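Local structure of ALKF (Bacillus cereus, 3ZBO) at residues A[7-12]-A[56-61]; A[32-37]-A[94-99]; A[36-41]-A[65-70]; A[43-48]-A[71-76]; A[78-83]-A[106-111]. The protein is of uncertain cellular function but has affinity for branched DNA structures and is related to the HEAT-like repeat DNA glycosylases. All blocks are in the same frame, centred on the assembly; numbering follows the deposited sequence.

How the interactions relate
From the N terminus, interaction 1 closes a loop over residues 13-55 by bringing helix 9-19 onto helix 56-63. Interactions 2, 3 and 4 begin inside that loop and end beyond residue 61, so each crosses it. Interactions 2 and 3 start from the same connection after helix 22-30 and share Pro36 and Val37; interaction 2 closes the loop 38-93, interaction 3 the shorter loop 42-64 at the start of helix 68-77. Interaction 4 closes 49-70, joins helix 46-52 to the middle of helix 68-77, crosses interaction 3 and nests within interaction 2. Interaction 5 closes 84-105, follows interactions 1, 3 and 4 in series, crosses interaction 2, and ties the turn after helix 68-77 to helix 98-110.

Interaction 1: A[7-12]-A[56-61]; sequences MDFKTV and QELAEE
With CG anti to the backbone N in both residues (chi1 174° in Phe9), Phe9 and Leu58 send their side chains out from the first turns of helices 9-19 and 56-63. This is helix-to-helix packing in the all-helical, HEAT-like fold of the family, where the N-terminal helix covers the start of a later one. Leu58 forks around the beginning of the N-terminal helix. Its CD1 lies against the backbone, 3.7 Å from Phe9 CA, and also sits at the edge of the Phe9 ring, near the ring plane. The other branch, CD2, meets Val12 CG2 tip to tip at 3.9 Å and lies 3.8 Å from Met7 O.

On the more exposed flank the Phe9 ring crosses Glu61 at a slant. Glu61 CB lies 3.7 Å from Phe9 CD1, and the carboxylate is inclined by 30° to the ring, with OE1 3.6 Å from Phe9 CB. No hydrogen bond links the two segments, so apolar contact and shape hold them together. Towards the interior, Val12 also touches Phe73 of helix 68-77 and Ile52 of helix 46-52, while Leu58 reaches Ile77; the contact thus borders the core shared by four helices.

The beginning of helix 9-19 is fixed by Asp8, its N-cap. Asp8 OD1 grips two donors of one residue: Thr11 OG1 approaches on the syn side but tilted out of the carboxylate plane, and Thr11 N supplies the capping bond at 3.1 Å, with an N-H...O angle of 153°.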
# COMPACT_ATOMS: atom_id res chain seq x y z
N MET A 7 -5.60 25.76 6.80
CA MET A 7 -6.86 25.05 7.01
C MET A 7 -6.79 24.33 8.36
O MET A 7 -5.78 23.73 8.69
CB MET A 7 -7.03 24.04 5.87
CG MET A 7 -7.84 24.59 4.75
SD MET A 7 -8.67 23.21 3.93
CE MET A 7 -9.99 22.79 5.02
N ASP A 8 -7.83 24.44 9.18
CA ASP A 8 -7.77 23.77 10.45
C ASP A 8 -8.47 22.40 10.41
O ASP A 8 -9.10 22.05 9.45
CB ASP A 8 -8.19 24.65 11.63
CG ASP A 8 -9.60 25.14 11.51
OD1 ASP A 8 -10.40 24.45 10.80
OD2 ASP A 8 -9.91 26.23 12.12
N PHE A 9 -8.14 21.63 11.42
CA PHE A 9 -8.71 20.28 11.60
C PHE A 9 -10.20 20.24 11.42
O PHE A 9 -10.73 19.39 10.65
CB PHE A 9 -8.32 19.75 12.99
CG PHE A 9 -8.96 18.46 13.32
CD1 PHE A 9 -8.46 17.28 12.82
CD2 PHE A 9 -10.12 18.42 14.13
CE1 PHE A 9 -9.08 16.07 13.15
CE2 PHE A 9 -10.80 17.23 14.45
CZ PHE A 9 -10.26 16.03 13.93
N LYS A 10 -10.93 21.13 12.11
CA LYS A 10 -12.40 21.05 12.06
C LYS A 10 -12.91 21.29 10.64
O LYS A 10 -13.88 20.64 10.17
CB LYS A 10 -13.07 22.10 12.98
CG LYS A 10 -14.43 22.63 12.36
CD LYS A 10 -14.59 24.21 12.27
CE LYS A 10 -16.12 24.65 12.03
NZ LYS A 10 -17.07 24.50 13.23
N THR A 11 -12.28 22.21 9.92
CA THR A 11 -12.67 22.55 8.57
C THR A 11 -12.37 21.38 7.60
O THR A 11 -13.21 21.02 6.75
CB THR A 11 -11.94 23.79 8.08
OG1 THR A 11 -12.32 24.86 8.95
CG2 THR A 11 -12.31 24.16 6.64
N VAL A 12 -11.23 20.74 7.75
CA VAL A 12 -10.99 19.56 6.90
C VAL A 12 -11.96 18.45 7.13
O VAL A 12 -12.42 17.84 6.13
CB VAL A 12 -9.53 19.01 7.14
CG1 VAL A 12 -9.30 17.71 6.34
CG2 VAL A 12 -8.47 20.13 6.78
N GLN A 56 2.35 18.22 8.45
CA GLN A 56 2.48 17.07 9.36
C GLN A 56 1.62 17.20 10.55
O GLN A 56 1.03 16.19 11.02
CB GLN A 56 3.94 16.81 9.73
CG GLN A 56 4.07 15.45 10.46
CD GLN A 56 3.78 14.22 9.51
OE1 GLN A 56 3.92 14.29 8.30
NE2 GLN A 56 3.36 13.09 10.10
N GLU A 57 1.52 18.36 11.19
CA GLU A 57 0.70 18.49 12.38
C GLU A 57 -0.77 18.13 12.11
O GLU A 57 -1.37 17.38 12.91
CB GLU A 57 0.84 19.92 12.92
CG GLU A 57 0.29 20.10 14.31
CD GLU A 57 -1.20 20.16 14.42
OE1 GLU A 57 -1.81 20.78 13.49
OE2 GLU A 57 -1.77 19.57 15.37
N LEU A 58 -1.30 18.66 11.01
CA LEU A 58 -2.68 18.42 10.67
C LEU A 58 -2.79 16.92 10.27
O LEU A 58 -3.81 16.29 10.70
CB LEU A 58 -3.03 19.23 9.44
CG LEU A 58 -4.45 19.10 8.95
CD1 LEU A 58 -5.56 19.24 10.03
CD2 LEU A 58 -4.69 20.17 7.82
N ALA A 59 -1.77 16.37 9.62
CA ALA A 59 -1.83 14.94 9.26
C ALA A 59 -1.94 14.11 10.53
O ALA A 59 -2.77 13.13 10.56
CB ALA A 59 -0.54 14.46 8.45
N GLU A 60 -1.20 14.51 11.54
CA GLU A 60 -1.28 13.74 12.79
C GLU A 60 -2.63 13.78 13.41
O GLU A 60 -3.14 12.73 13.92
CB GLU A 60 -0.21 14.14 13.83
CG GLU A 60 1.18 13.83 13.38
CD GLU A 60 1.59 12.35 13.39
OE1 GLU A 60 0.90 11.59 14.06
OE2 GLU A 60 2.58 12.01 12.81
N GLU A 61 -3.25 14.98 13.45
CA GLU A 61 -4.58 15.04 14.02
C GLU A 61 -5.63 14.25 13.21
O GLU A 61 -6.51 13.62 13.83
CB GLU A 61 -5.05 16.50 14.14
CG GLU A 61 -4.21 17.31 15.09
CD GLU A 61 -4.91 18.65 15.47
OE1 GLU A 61 -6.16 18.73 15.65
OE2 GLU A 61 -4.14 19.63 15.66

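Interaction 2: A[32-37]-A[94-99]; sequences GAHEPV and GAYFYM
Aromatic stacking leads this contact: the rings of His34 and Tyr96, arriving from opposite directions, form an offset stack with centroids 3.8 Å apart and planes only 11° from parallel. His34 NE2 lies over the centre of the Tyr96 ring, while Tyr96 CZ sits over that of the imidazole. In both residues CG lies between the backbone N and the carbonyl carbon (chi1 53° in His34), which swings the two rings face to face. Phe97 CD1 covers the opposite face of Tyr96, so the phenol is sandwiched, and the carbonyl oxygen of Gly32 meets its edge in the ring plane.

The hydrogen bonding gathers at the phenol oxygen. His34 N donates to Tyr96 OH at 2.9 Å in a nearly straight bond, 171° at the hydrogen. A water bonded to Tyr96 OH, 2.6 Å away, bridges to His34 O, so both the N-H and the carbonyl of His34 are linked to the phenol. The ring of His34 is steadied from its own side by ND1 donating to Glu35 O, which it meets from above the carbonyl plane.

Apolar packing completes the joint. One face of Phe97 receives the peptide between Gly32 and Ala33, with Ala33 N 3.4 Å from Phe97 CE2, and Ala33 CB meets Phe97 CZ at 3.6 Å. Gly32, with positive phi and no side chain, lets the Phe97 ring lie close on its backbone.

Gly32 ends helix 22-30 in a Schellman motif and Phe97 is the N-cap of helix 98-110: the contact is a junction of helix ends, one connection folded against another in an all-helical HEAT-like fold.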
# COMPACT_ATOMS: atom_id res chain seq x y z
N GLY A 32 -13.48 -3.77 4.98
CA GLY A 32 -13.01 -3.90 6.37
C GLY A 32 -12.96 -2.59 7.13
O GLY A 32 -12.58 -2.61 8.30
N ALA A 33 -13.34 -1.48 6.48
CA ALA A 33 -13.39 -0.16 7.22
C ALA A 33 -14.53 -0.27 8.24
O ALA A 33 -15.51 -1.02 8.03
CB ALA A 33 -13.65 1.05 6.27
N HIS A 34 -14.39 0.48 9.30
CA HIS A 34 -15.50 0.63 10.26
C HIS A 34 -15.77 2.04 10.55
O HIS A 34 -14.95 2.93 10.25
CB HIS A 34 -15.22 -0.18 11.53
CG HIS A 34 -13.93 0.05 12.23
ND1 HIS A 34 -13.56 1.26 12.78
CD2 HIS A 34 -12.97 -0.84 12.59
CE1 HIS A 34 -12.38 1.12 13.38
NE2 HIS A 34 -12.04 -0.15 13.32
N GLU A 35 -16.98 2.29 11.11
CA GLU A 35 -17.28 3.63 11.53
C GLU A 35 -16.23 4.11 12.59
O GLU A 35 -15.69 3.34 13.47
CB GLU A 35 -18.72 3.68 12.10
CG GLU A 35 -19.72 3.41 11.09
CD GLU A 35 -20.12 4.60 10.24
OE1 GLU A 35 -19.38 5.63 10.24
OE2 GLU A 35 -21.20 4.56 9.56
N PRO A 36 -15.89 5.40 12.51
CA PRO A 36 -16.41 6.40 11.61
C PRO A 36 -15.74 6.35 10.26
O PRO A 36 -14.50 6.20 10.18
CB PRO A 36 -16.07 7.72 12.33
CG PRO A 36 -14.85 7.43 13.07
CD PRO A 36 -14.86 5.93 13.44
N VAL A 37 -16.56 6.54 9.23
CA VAL A 37 -16.06 6.53 7.85
C VAL A 37 -17.06 7.29 7.03
O VAL A 37 -18.29 7.14 7.23
CB VAL A 37 -15.76 5.07 7.36
CG1 VAL A 37 -17.01 4.22 7.44
CG2 VAL A 37 -15.27 5.11 5.90
N GLY A 94 -1.92 2.04 14.05
CA GLY A 94 -3.29 2.42 13.85
C GLY A 94 -3.95 1.98 12.55
O GLY A 94 -5.14 2.22 12.36
N ALA A 95 -3.18 1.23 11.75
CA ALA A 95 -3.70 0.84 10.46
C ALA A 95 -4.45 -0.49 10.62
O ALA A 95 -3.90 -1.59 10.43
CB ALA A 95 -2.49 0.65 9.52
N TYR A 96 -5.75 -0.34 10.88
CA TYR A 96 -6.46 -1.54 11.38
C TYR A 96 -6.96 -2.52 10.34
O TYR A 96 -7.48 -3.58 10.65
CB TYR A 96 -7.65 -1.11 12.27
CG TYR A 96 -8.73 -0.37 11.58
CD1 TYR A 96 -9.74 -1.03 10.89
CD2 TYR A 96 -8.75 1.01 11.59
CE1 TYR A 96 -10.74 -0.37 10.23
CE2 TYR A 96 -9.80 1.75 10.92
CZ TYR A 96 -10.84 1.05 10.25
OH TYR A 96 -11.80 1.70 9.54
N PHE A 97 -6.87 -2.11 9.08
CA PHE A 97 -7.14 -3.03 7.98
C PHE A 97 -6.32 -2.71 6.77
O PHE A 97 -5.64 -1.67 6.76
CB PHE A 97 -8.69 -3.08 7.65
CG PHE A 97 -9.21 -1.88 6.84
CD1 PHE A 97 -9.09 -0.53 7.32
CD2 PHE A 97 -9.81 -2.09 5.58
CE1 PHE A 97 -9.64 0.58 6.58
CE2 PHE A 97 -10.34 -1.04 4.87
CZ PHE A 97 -10.26 0.31 5.34
N TYR A 98 -6.37 -3.58 5.74
CA TYR A 98 -5.36 -3.46 4.68
C TYR A 98 -5.39 -2.17 3.87
O TYR A 98 -4.34 -1.79 3.35
CB TYR A 98 -5.45 -4.68 3.73
CG TYR A 98 -6.61 -4.56 2.74
CD1 TYR A 98 -7.89 -5.05 3.14
CD2 TYR A 98 -6.45 -3.99 1.50
CE1 TYR A 98 -9.01 -4.95 2.27
CE2 TYR A 98 -7.53 -3.84 0.60
CZ TYR A 98 -8.82 -4.31 1.01
OH TYR A 98 -9.89 -4.17 0.10
N MET A 99 -6.53 -1.48 3.77
CA MET A 99 -6.44 -0.29 2.91
C MET A 99 -5.57 0.69 3.63
O MET A 99 -4.89 1.51 2.96
CB MET A 99 -7.81 0.33 2.74
CG MET A 99 -8.70 -0.58 1.86
SD MET A 99 -10.33 0.19 1.47
CE MET A 99 -9.82 1.12 0.07
O HOH W 1 -12.41 4.18 10.01

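Interaction 3: A[36-41]-A[65-70]; sequences PVFGVA and TGNYDA
Asn67 lays its amide nitrogen over the centre of the Phe38 ring, ND2 standing 3.3 Å above the ring plane, with amide and ring planes 61° apart. Its other amide atom, OD1, caps the start of helix 68-77 as the N-cap acceptor, through weak bonds from Asp69 N and Ala70 N. One side chain therefore both begins the helix and covers the connection that follows helix 22-30 in this HEAT-like fold.

Asp69, in the first turn of that helix, provides the main polar grip. Its CG is anti to the carbonyl carbon (chi1 -62°), which turns the carboxylate toward three successive backbone N-H groups. OD2 accepts from both Phe38 N and Gly39 N, the first nearly along its C-O axis and the second from above the carboxylate plane. OD1 takes Val40 N at 2.8 Å and a water that also donates to Val40 O. Four donors on a buried carboxylate would be expected to stabilise its charged form.

Alongside, Val37 CG2 packs 4.2 Å from Tyr68 CB. Pro36 CG rests on Asn67 CB at 3.9 Å, while Asn67 CA makes a CA-H...O contact with Pro36 O, 3.1 Å long and 153° at the hydrogen.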
# COMPACT_ATOMS: atom_id res chain seq x y z
N PRO A 36 -15.89 5.40 12.51
CA PRO A 36 -16.41 6.40 11.61
C PRO A 36 -15.74 6.35 10.26
O PRO A 36 -14.50 6.20 10.18
CB PRO A 36 -16.07 7.72 12.33
CG PRO A 36 -14.85 7.43 13.07
CD PRO A 36 -14.86 5.93 13.44
N VAL A 37 -16.56 6.54 9.23
CA VAL A 37 -16.06 6.53 7.85
C VAL A 37 -17.06 7.29 7.03
O VAL A 37 -18.29 7.14 7.23
CB VAL A 37 -15.76 5.07 7.36
CG1 VAL A 37 -17.01 4.22 7.44
CG2 VAL A 37 -15.27 5.11 5.90
N PHE A 38 -16.56 8.11 6.10
CA PHE A 38 -17.46 8.88 5.31
C PHE A 38 -17.63 8.35 3.88
O PHE A 38 -18.72 8.56 3.27
CB PHE A 38 -16.98 10.31 5.14
CG PHE A 38 -16.76 11.11 6.42
CD1 PHE A 38 -17.61 11.01 7.52
CD2 PHE A 38 -15.64 11.94 6.49
CE1 PHE A 38 -17.40 11.82 8.68
CE2 PHE A 38 -15.40 12.74 7.66
CZ PHE A 38 -16.28 12.67 8.70
N GLY A 39 -16.60 7.70 3.32
CA GLY A 39 -16.77 7.22 1.96
C GLY A 39 -16.42 8.30 0.95
O GLY A 39 -17.20 8.64 0.00
N VAL A 40 -15.18 8.77 0.97
CA VAL A 40 -14.75 9.83 0.03
C VAL A 40 -13.95 9.27 -1.13
O VAL A 40 -12.92 8.63 -0.92
CB VAL A 40 -13.89 10.90 0.77
CG1 VAL A 40 -13.41 12.00 -0.19
CG2 VAL A 40 -14.66 11.49 1.97
N ALA A 41 -14.38 9.45 -2.40
CA ALA A 41 -13.58 8.97 -3.50
C ALA A 41 -12.31 9.76 -3.50
O ALA A 41 -12.32 11.00 -3.33
CB ALA A 41 -14.31 9.24 -4.78
N THR A 65 -7.95 10.47 14.21
CA THR A 65 -9.43 10.36 14.25
C THR A 65 -9.88 8.90 14.27
O THR A 65 -10.98 8.60 14.76
CB THR A 65 -10.11 11.04 13.10
OG1 THR A 65 -9.74 10.44 11.90
CG2 THR A 65 -9.79 12.56 13.13
N GLY A 66 -9.09 8.04 13.63
CA GLY A 66 -9.58 6.69 13.36
C GLY A 66 -10.67 6.63 12.31
O GLY A 66 -11.24 5.53 12.12
N ASN A 67 -10.87 7.70 11.56
CA ASN A 67 -11.80 7.75 10.45
C ASN A 67 -11.01 7.49 9.17
O ASN A 67 -10.05 8.21 8.83
CB ASN A 67 -12.49 9.11 10.45
CG ASN A 67 -13.38 9.33 9.24
OD1 ASN A 67 -13.05 8.98 8.10
ND2 ASN A 67 -14.54 9.94 9.48
N TYR A 68 -11.33 6.37 8.48
CA TYR A 68 -10.55 5.96 7.36
C TYR A 68 -10.29 7.10 6.35
O TYR A 68 -9.19 7.28 5.81
CB TYR A 68 -11.19 4.76 6.60
CG TYR A 68 -10.46 4.43 5.31
CD1 TYR A 68 -9.16 3.90 5.31
CD2 TYR A 68 -11.05 4.76 4.04
CE1 TYR A 68 -8.47 3.67 4.15
CE2 TYR A 68 -10.35 4.52 2.88
CZ TYR A 68 -9.05 3.96 2.89
OH TYR A 68 -8.33 3.73 1.77
N ASP A 69 -11.33 7.87 6.02
CA ASP A 69 -11.08 8.88 4.98
C ASP A 69 -10.15 9.97 5.46
O ASP A 69 -9.30 10.49 4.69
CB ASP A 69 -12.39 9.54 4.54
CG ASP A 69 -13.34 8.51 3.91
OD1 ASP A 69 -13.12 8.14 2.78
OD2 ASP A 69 -14.26 8.09 4.62
N ALA A 70 -10.34 10.35 6.72
CA ALA A 70 -9.40 11.34 7.29
C ALA A 70 -7.98 10.80 7.38
O ALA A 70 -7.01 11.56 7.17
CB ALA A 70 -9.85 11.73 8.73
O HOH W 2 -11.16 7.81 0.97

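Interaction 4: A[43-48]-A[71-76]; sequences GAMKPI and MYFAGI
Met45 drives an extended side chain from segment 43-48 into the flank of helix 68-77, and here the packing is tight. Its sulfur touches three residues: SD lies 3.6 Å from Tyr72 CD1, 3.9 Å from Phe73 CD1 and 3.9 Å from Ile76 CD1. Both aromatic encounters are Met-aromatic contacts; SD meets Tyr72 obliquely and Phe73 at the ring edge. Phe73 and Met45 slide past each other in opposite directions, and the far end of the ring reaches Ile48, whose CG2 is 3.6 Å from Phe73 CZ. This CG2 branch lies anti to the backbone N of Ile48, while chi1 of -173° likewise puts the Phe73 ring anti to its own N and points the ring at the other segment.

The outer side differs: Lys46 and Pro47 face solvent and take no part. Inward, Phe73 goes on to Val12 of helix 9-19 and Leu62 of helix 56-63, joining this pair to the helical, HEAT-like core. The hydroxyl of Tyr72 is held by Arg240 O near the C terminus.

With no hydrogen bond between the segments, adhesion comes from dispersion among sulfur, rings and methyl groups, which rewards close fit and imposes little directional constraint.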
# COMPACT_ATOMS: atom_id res chain seq x y z
N GLY A 43 -10.29 10.90 -5.77
CA GLY A 43 -10.03 12.06 -6.65
C GLY A 43 -10.70 13.31 -6.10
O GLY A 43 -10.27 14.46 -6.43
N ALA A 44 -11.74 13.13 -5.29
CA ALA A 44 -12.44 14.27 -4.70
C ALA A 44 -11.56 15.00 -3.68
O ALA A 44 -11.84 16.13 -3.33
CB ALA A 44 -13.81 13.85 -4.08
N MET A 45 -10.46 14.36 -3.25
CA MET A 45 -9.55 15.04 -2.35
C MET A 45 -8.56 16.02 -2.97
O MET A 45 -7.96 16.78 -2.22
CB MET A 45 -8.74 13.96 -1.55
CG MET A 45 -9.73 13.13 -0.75
SD MET A 45 -8.73 11.75 0.04
CE MET A 45 -9.98 10.93 0.99
N LYS A 46 -8.43 16.01 -4.31
CA LYS A 46 -7.40 16.79 -4.98
C LYS A 46 -7.49 18.28 -4.67
O LYS A 46 -6.48 18.81 -4.27
CB LYS A 46 -7.28 16.50 -6.50
CG LYS A 46 -5.95 17.06 -7.09
CD LYS A 46 -5.37 16.10 -8.14
CE LYS A 46 -4.00 16.55 -8.59
NZ LYS A 46 -4.16 17.64 -9.59
N PRO A 47 -8.70 18.90 -4.75
CA PRO A 47 -8.65 20.33 -4.42
C PRO A 47 -8.25 20.66 -2.99
O PRO A 47 -7.52 21.66 -2.78
CB PRO A 47 -10.11 20.80 -4.60
CG PRO A 47 -10.82 19.72 -5.41
CD PRO A 47 -10.10 18.45 -4.99
N ILE A 48 -8.72 19.87 -2.00
CA ILE A 48 -8.32 20.15 -0.59
C ILE A 48 -6.80 19.95 -0.40
O ILE A 48 -6.15 20.73 0.29
CB ILE A 48 -9.05 19.25 0.43
CG1 ILE A 48 -10.55 19.06 0.17
CG2 ILE A 48 -8.79 19.76 1.86
CD1 ILE A 48 -11.25 18.29 1.24
N MET A 71 -7.91 9.52 7.70
CA MET A 71 -6.59 8.89 7.75
C MET A 71 -5.90 8.78 6.37
O MET A 71 -4.69 8.99 6.25
CB MET A 71 -6.67 7.50 8.36
CG MET A 71 -7.08 7.53 9.80
SD MET A 71 -7.66 5.94 10.44
CE MET A 71 -6.06 5.21 10.92
N TYR A 72 -6.70 8.44 5.33
CA TYR A 72 -6.21 8.48 3.97
C TYR A 72 -5.73 9.87 3.61
O TYR A 72 -4.62 10.02 3.05
CB TYR A 72 -7.35 7.92 3.03
CG TYR A 72 -6.76 7.75 1.65
CD1 TYR A 72 -6.68 8.83 0.78
CD2 TYR A 72 -6.41 6.51 1.18
CE1 TYR A 72 -6.12 8.62 -0.50
CE2 TYR A 72 -5.81 6.31 -0.08
CZ TYR A 72 -5.72 7.37 -0.93
OH TYR A 72 -5.11 7.18 -2.18
N PHE A 73 -6.52 10.88 3.92
CA PHE A 73 -6.13 12.21 3.54
C PHE A 73 -4.87 12.64 4.34
O PHE A 73 -3.99 13.32 3.80
CB PHE A 73 -7.31 13.18 3.82
CG PHE A 73 -7.07 14.53 3.31
CD1 PHE A 73 -7.02 14.73 1.97
CD2 PHE A 73 -6.84 15.59 4.17
CE1 PHE A 73 -6.70 16.01 1.42
CE2 PHE A 73 -6.57 16.89 3.62
CZ PHE A 73 -6.50 17.05 2.26
N ALA A 74 -4.76 12.22 5.61
CA ALA A 74 -3.55 12.54 6.40
C ALA A 74 -2.33 12.02 5.66
O ALA A 74 -1.29 12.68 5.58
CB ALA A 74 -3.65 11.85 7.71
N GLY A 75 -2.42 10.80 5.06
CA GLY A 75 -1.23 10.34 4.28
C GLY A 75 -0.89 11.28 3.12
O GLY A 75 0.30 11.46 2.87
N ILE A 76 -1.88 11.83 2.40
CA ILE A 76 -1.59 12.65 1.25
C ILE A 76 -0.92 13.91 1.69
O ILE A 76 -0.02 14.41 0.94
CB ILE A 76 -2.88 12.94 0.55
CG1 ILE A 76 -3.38 11.67 -0.19
CG2 ILE A 76 -2.68 14.14 -0.48
CD1 ILE A 76 -4.83 11.82 -0.38

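Interaction 5: A[78-83]-A[106-111]; sequences ADPKAM and AVTLSE
Pro80 lies side by side with Glu111, with Pro80 CG 3.7 Å from Glu111 CB. Pro80 CB presses on Thr108 O at 3.4 Å. Next to it the methyl of Thr108 is a shared apolar contact point: CG2 is 4.0 Å from each of Ala78 CB, Pro80 CB and Met83 SD, with the Met83 chain crossing Thr108 at about a right angle. The link between the segments is polar at its outer end. Lys81 bends at its last torsion (chi4 63°) and NZ donates to Glu111 O, 3.1 Å away and tilted from the carbonyl plane.

These groups sit where an inter-helix turn meets a helix end in the all-helical, HEAT-like stack: the short 3-10 turn 80-82 between helices 68-77 and 85-94 leans on the C-terminal end of helix 98-110.

Further out, the turn is braced by backbone bonds from Ala82 N to Asp79 O and from Met83 N to Pro80 O, and by Gln56 of helix 56-63, whose OE1 accepts from Asp79 N. CG2, anti to the backbone N of Thr108, is the branch that meets the turn; the hydroxyl is engaged with Val104 O and Arg240. Glu111 N closes the helix end on Thr108 O at 3.0 Å.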
# COMPACT_ATOMS: atom_id res chain seq x y z
N ALA A 78 0.89 14.38 4.53
CA ALA A 78 2.00 14.20 5.43
C ALA A 78 3.31 14.71 4.85
O ALA A 78 3.43 14.92 3.63
CB ALA A 78 2.15 12.62 5.73
N ASP A 79 4.31 14.86 5.72
CA ASP A 79 5.70 15.14 5.26
C ASP A 79 6.59 13.94 5.58
O ASP A 79 7.24 13.84 6.62
CB ASP A 79 6.19 16.37 6.08
CG ASP A 79 7.48 16.94 5.53
OD1 ASP A 79 8.09 16.33 4.60
OD2 ASP A 79 7.86 18.01 6.08
N PRO A 80 6.59 12.98 4.68
CA PRO A 80 7.30 11.74 5.00
C PRO A 80 8.78 11.89 5.11
O PRO A 80 9.37 11.12 5.88
CB PRO A 80 6.94 10.83 3.84
CG PRO A 80 6.43 11.72 2.77
CD PRO A 80 5.81 12.93 3.45
N LYS A 81 9.36 12.89 4.44
CA LYS A 81 10.80 13.03 4.63
C LYS A 81 11.14 13.56 6.02
O LYS A 81 12.32 13.45 6.44
CB LYS A 81 11.38 13.88 3.52
CG LYS A 81 11.32 13.12 2.21
CD LYS A 81 11.96 13.90 1.12
CE LYS A 81 12.21 13.03 -0.08
NZ LYS A 81 10.92 12.54 -0.63
N ALA A 82 10.15 14.10 6.74
CA ALA A 82 10.37 14.54 8.11
C ALA A 82 9.86 13.52 9.14
O ALA A 82 9.95 13.77 10.34
CB ALA A 82 9.73 15.95 8.38
N MET A 83 9.28 12.38 8.70
CA MET A 83 8.76 11.41 9.68
C MET A 83 9.87 10.45 10.04
O MET A 83 10.62 9.97 9.16
CB MET A 83 7.55 10.66 9.02
CG MET A 83 6.27 11.49 9.02
SD MET A 83 4.97 10.62 8.16
CE MET A 83 4.63 9.28 9.29
N ALA A 106 1.92 2.39 3.88
CA ALA A 106 3.02 1.94 2.99
C ALA A 106 3.31 3.01 1.93
O ALA A 106 4.48 3.13 1.51
CB ALA A 106 2.59 0.65 2.31
N VAL A 107 2.27 3.73 1.45
CA VAL A 107 2.55 4.69 0.37
C VAL A 107 3.28 5.90 1.01
O VAL A 107 4.27 6.36 0.39
CB VAL A 107 1.24 5.10 -0.28
CG1 VAL A 107 1.51 6.17 -1.35
CG2 VAL A 107 0.48 3.95 -0.93
N THR A 108 2.84 6.39 2.17
CA THR A 108 3.58 7.47 2.83
C THR A 108 5.03 7.03 3.10
O THR A 108 5.96 7.73 2.81
CB THR A 108 2.87 7.79 4.09
OG1 THR A 108 1.54 8.23 3.76
CG2 THR A 108 3.56 8.96 4.80
N LEU A 109 5.18 5.78 3.55
CA LEU A 109 6.57 5.25 3.78
C LEU A 109 7.42 5.23 2.53
O LEU A 109 8.63 5.54 2.57
CB LEU A 109 6.50 3.87 4.47
CG LEU A 109 7.86 3.17 4.77
CD1 LEU A 109 8.64 4.07 5.81
CD2 LEU A 109 7.63 1.79 5.32
N SER A 110 6.80 4.86 1.39
CA SER A 110 7.57 4.78 0.12
C SER A 110 8.08 6.15 -0.31
O SER A 110 8.96 6.17 -1.19
CB SER A 110 6.66 4.12 -1.00
OG SER A 110 5.70 5.06 -1.41
N GLU A 111 7.56 7.21 0.30
CA GLU A 111 7.95 8.59 -0.07
C GLU A 111 8.94 9.15 0.95
O GLU A 111 9.33 10.33 0.83
CB GLU A 111 6.71 9.47 -0.16
CG GLU A 111 5.81 9.16 -1.41
CD GLU A 111 6.54 9.39 -2.73
OE1 GLU A 111 7.33 10.36 -2.81
OE2 GLU A 111 6.35 8.60 -3.68